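Tannase (Lactobacillus plantarum, PDB 3WA7) hydrolyses the galloyl ester bonds of tannins, as a tannin acylhydrolase built on the alpha/beta-hydrolase fold. Local coordinates at residues Y216-N221 against D421-I426. Sequence-based numbering, arbitrary orientation.
Sequences YEWQFN and DTSFAI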
# COMPACT_ATOMS: atom_id res chain seq x y z
N TYR A 216 0.06 -16.66 3.16
CA TYR A 216 -1.26 -16.97 2.62
C TYR A 216 -1.68 -18.39 2.94
O TYR A 216 -2.83 -18.64 3.29
CB TYR A 216 -1.30 -16.75 1.11
CG TYR A 216 -2.67 -16.37 0.60
CD1 TYR A 216 -3.17 -15.08 0.81
CD2 TYR A 216 -3.49 -17.29 -0.05
CE1 TYR A 216 -4.45 -14.72 0.38
CE2 TYR A 216 -4.78 -16.94 -0.48
CZ TYR A 216 -5.25 -15.66 -0.26
OH TYR A 216 -6.52 -15.31 -0.67
N GLU A 217 -0.75 -19.33 2.81
CA GLU A 217 -1.06 -20.72 3.09
C GLU A 217 -1.15 -21.03 4.58
O GLU A 217 -1.88 -21.93 4.98
CB GLU A 217 -0.05 -21.64 2.39
CG GLU A 217 -0.10 -21.50 0.88
CD GLU A 217 -1.53 -21.48 0.35
OE1 GLU A 217 -2.31 -22.39 0.69
OE2 GLU A 217 -1.88 -20.55 -0.40
N TRP A 218 -0.41 -20.29 5.40
CA TRP A 218 -0.53 -20.49 6.83
C TRP A 218 -1.98 -20.17 7.18
O TRP A 218 -2.61 -20.85 7.99
CB TRP A 218 0.38 -19.53 7.61
CG TRP A 218 -0.00 -19.43 9.06
CD1 TRP A 218 0.27 -20.34 10.05
CD2 TRP A 218 -0.80 -18.41 9.67
NE1 TRP A 218 -0.33 -19.95 11.23
CE2 TRP A 218 -0.99 -18.76 11.02
CE3 TRP A 218 -1.38 -17.22 9.19
CZ2 TRP A 218 -1.73 -17.98 11.91
CZ3 TRP A 218 -2.13 -16.44 10.08
CH2 TRP A 218 -2.30 -16.83 11.42
N GLN A 219 -2.51 -19.13 6.54
CA GLN A 219 -3.88 -18.71 6.79
C GLN A 219 -4.97 -19.57 6.15
O GLN A 219 -5.95 -19.92 6.80
CB GLN A 219 -4.07 -17.26 6.35
CG GLN A 219 -5.47 -16.71 6.62
CD GLN A 219 -5.55 -15.22 6.39
OE1 GLN A 219 -4.72 -14.46 6.90
NE2 GLN A 219 -6.54 -14.79 5.63
N PHE A 220 -4.78 -19.93 4.88
CA PHE A 220 -5.82 -20.69 4.17
C PHE A 220 -5.62 -22.18 3.93
O PHE A 220 -6.44 -22.81 3.27
CB PHE A 220 -6.14 -19.99 2.84
CG PHE A 220 -6.89 -18.69 3.00
CD1 PHE A 220 -6.31 -17.48 2.62
CD2 PHE A 220 -8.18 -18.69 3.51
CE1 PHE A 220 -7.01 -16.28 2.76
CE2 PHE A 220 -8.89 -17.49 3.65
CZ PHE A 220 -8.30 -16.29 3.27
N ASN A 221 -4.54 -22.76 4.46
CA ASN A 221 -4.34 -24.19 4.26
C ASN A 221 -5.55 -24.92 4.82
O ASN A 221 -6.04 -24.59 5.91
CB ASN A 221 -3.07 -24.66 4.97
CG ASN A 221 -2.89 -26.16 4.87
OD1 ASN A 221 -3.13 -26.89 5.84
ND2 ASN A 221 -2.48 -26.64 3.70
N ASP A 421 -6.86 -10.46 -0.05
CA ASP A 421 -5.85 -10.33 -1.10
C ASP A 421 -4.48 -10.76 -0.61
O ASP A 421 -3.60 -11.10 -1.41
CB ASP A 421 -5.83 -8.90 -1.64
CG ASP A 421 -6.99 -8.64 -2.58
OD1 ASP A 421 -8.15 -8.69 -2.13
OD2 ASP A 421 -6.74 -8.39 -3.78
N THR A 422 -4.29 -10.73 0.70
CA THR A 422 -3.04 -11.18 1.31
C THR A 422 -3.40 -11.55 2.74
O THR A 422 -4.41 -11.07 3.27
CB THR A 422 -1.94 -10.09 1.27
OG1 THR A 422 -0.67 -10.68 1.58
CG2 THR A 422 -2.23 -8.98 2.28
N SER A 423 -2.61 -12.41 3.36
CA SER A 423 -2.89 -12.82 4.73
C SER A 423 -2.86 -11.67 5.72
O SER A 423 -2.11 -10.70 5.55
CB SER A 423 -1.88 -13.88 5.19
OG SER A 423 -2.02 -14.14 6.58
N PHE A 424 -3.69 -11.77 6.76
CA PHE A 424 -3.75 -10.76 7.81
C PHE A 424 -2.38 -10.68 8.47
O PHE A 424 -2.00 -9.65 9.02
CB PHE A 424 -4.78 -11.16 8.87
CG PHE A 424 -6.18 -11.25 8.34
CD1 PHE A 424 -6.91 -12.43 8.45
CD2 PHE A 424 -6.77 -10.14 7.73
CE1 PHE A 424 -8.21 -12.51 7.96
CE2 PHE A 424 -8.07 -10.21 7.23
CZ PHE A 424 -8.79 -11.40 7.35
N ALA A 425 -1.63 -11.78 8.41
CA ALA A 425 -0.30 -11.84 9.01
C ALA A 425 0.65 -10.80 8.42
O ALA A 425 1.51 -10.28 9.12
CB ALA A 425 0.30 -13.23 8.82
N ILE A 426 0.48 -10.49 7.14
CA ILE A 426 1.34 -9.52 6.47
C ILE A 426 1.28 -8.12 7.10
O ILE A 426 2.31 -7.58 7.50
CB ILE A 426 1.00 -9.47 4.95
CG1 ILE A 426 1.43 -10.79 4.29
CG2 ILE A 426 1.69 -8.29 4.29
CD1 ILE A 426 2.93 -11.08 4.39
O HOH W 1 -6.59 -12.07 4.61
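Gln219 reaches from helix 209-220 to the turn that opens helix 425-436, where its OE1 accepts two hydrogen bonds. Phe424 N lies 2.9 Å from Gln219 OE1, in the carbonyl plane on a lone pair, with an N-H...O angle of 156°. Ser423 OG donates to the same Gln219 OE1 at 2.7 Å, but from above that plane, 41° out of it. Two donors from different directions fix the rotation of the amide, and with CG anti to the backbone N (chi1 -178°) the extended chain carries it to the Ser423-Phe424 backbone. Ser423 OG in turn accepts from Ala425 N at 3.0 Å, an N-terminal capping bond. Packing is close here: Phe424 CD1 comes within 3.4 Å of Gln219 OE1, and Tyr216 sets its ring edge 3.7 Å from Ser423 N through CD1. Trp218 CZ3 meets Ala425 CB lightly, at 4.2 Å, its ring packed by Phe265; a water bridges Gln219 NE2 to Thr422 O. At the partly exposed end, Asp421 points its CB away from 216-221; its OD2 bonds a glycerol, probably from crystallisation, and its side chain touches His451, which with Asp419 fits a Ser-His-Asp triad. The buried amide thus engages both its oxygen and its nitrogen, tying the helix to the segment just after the putative triad Asp419.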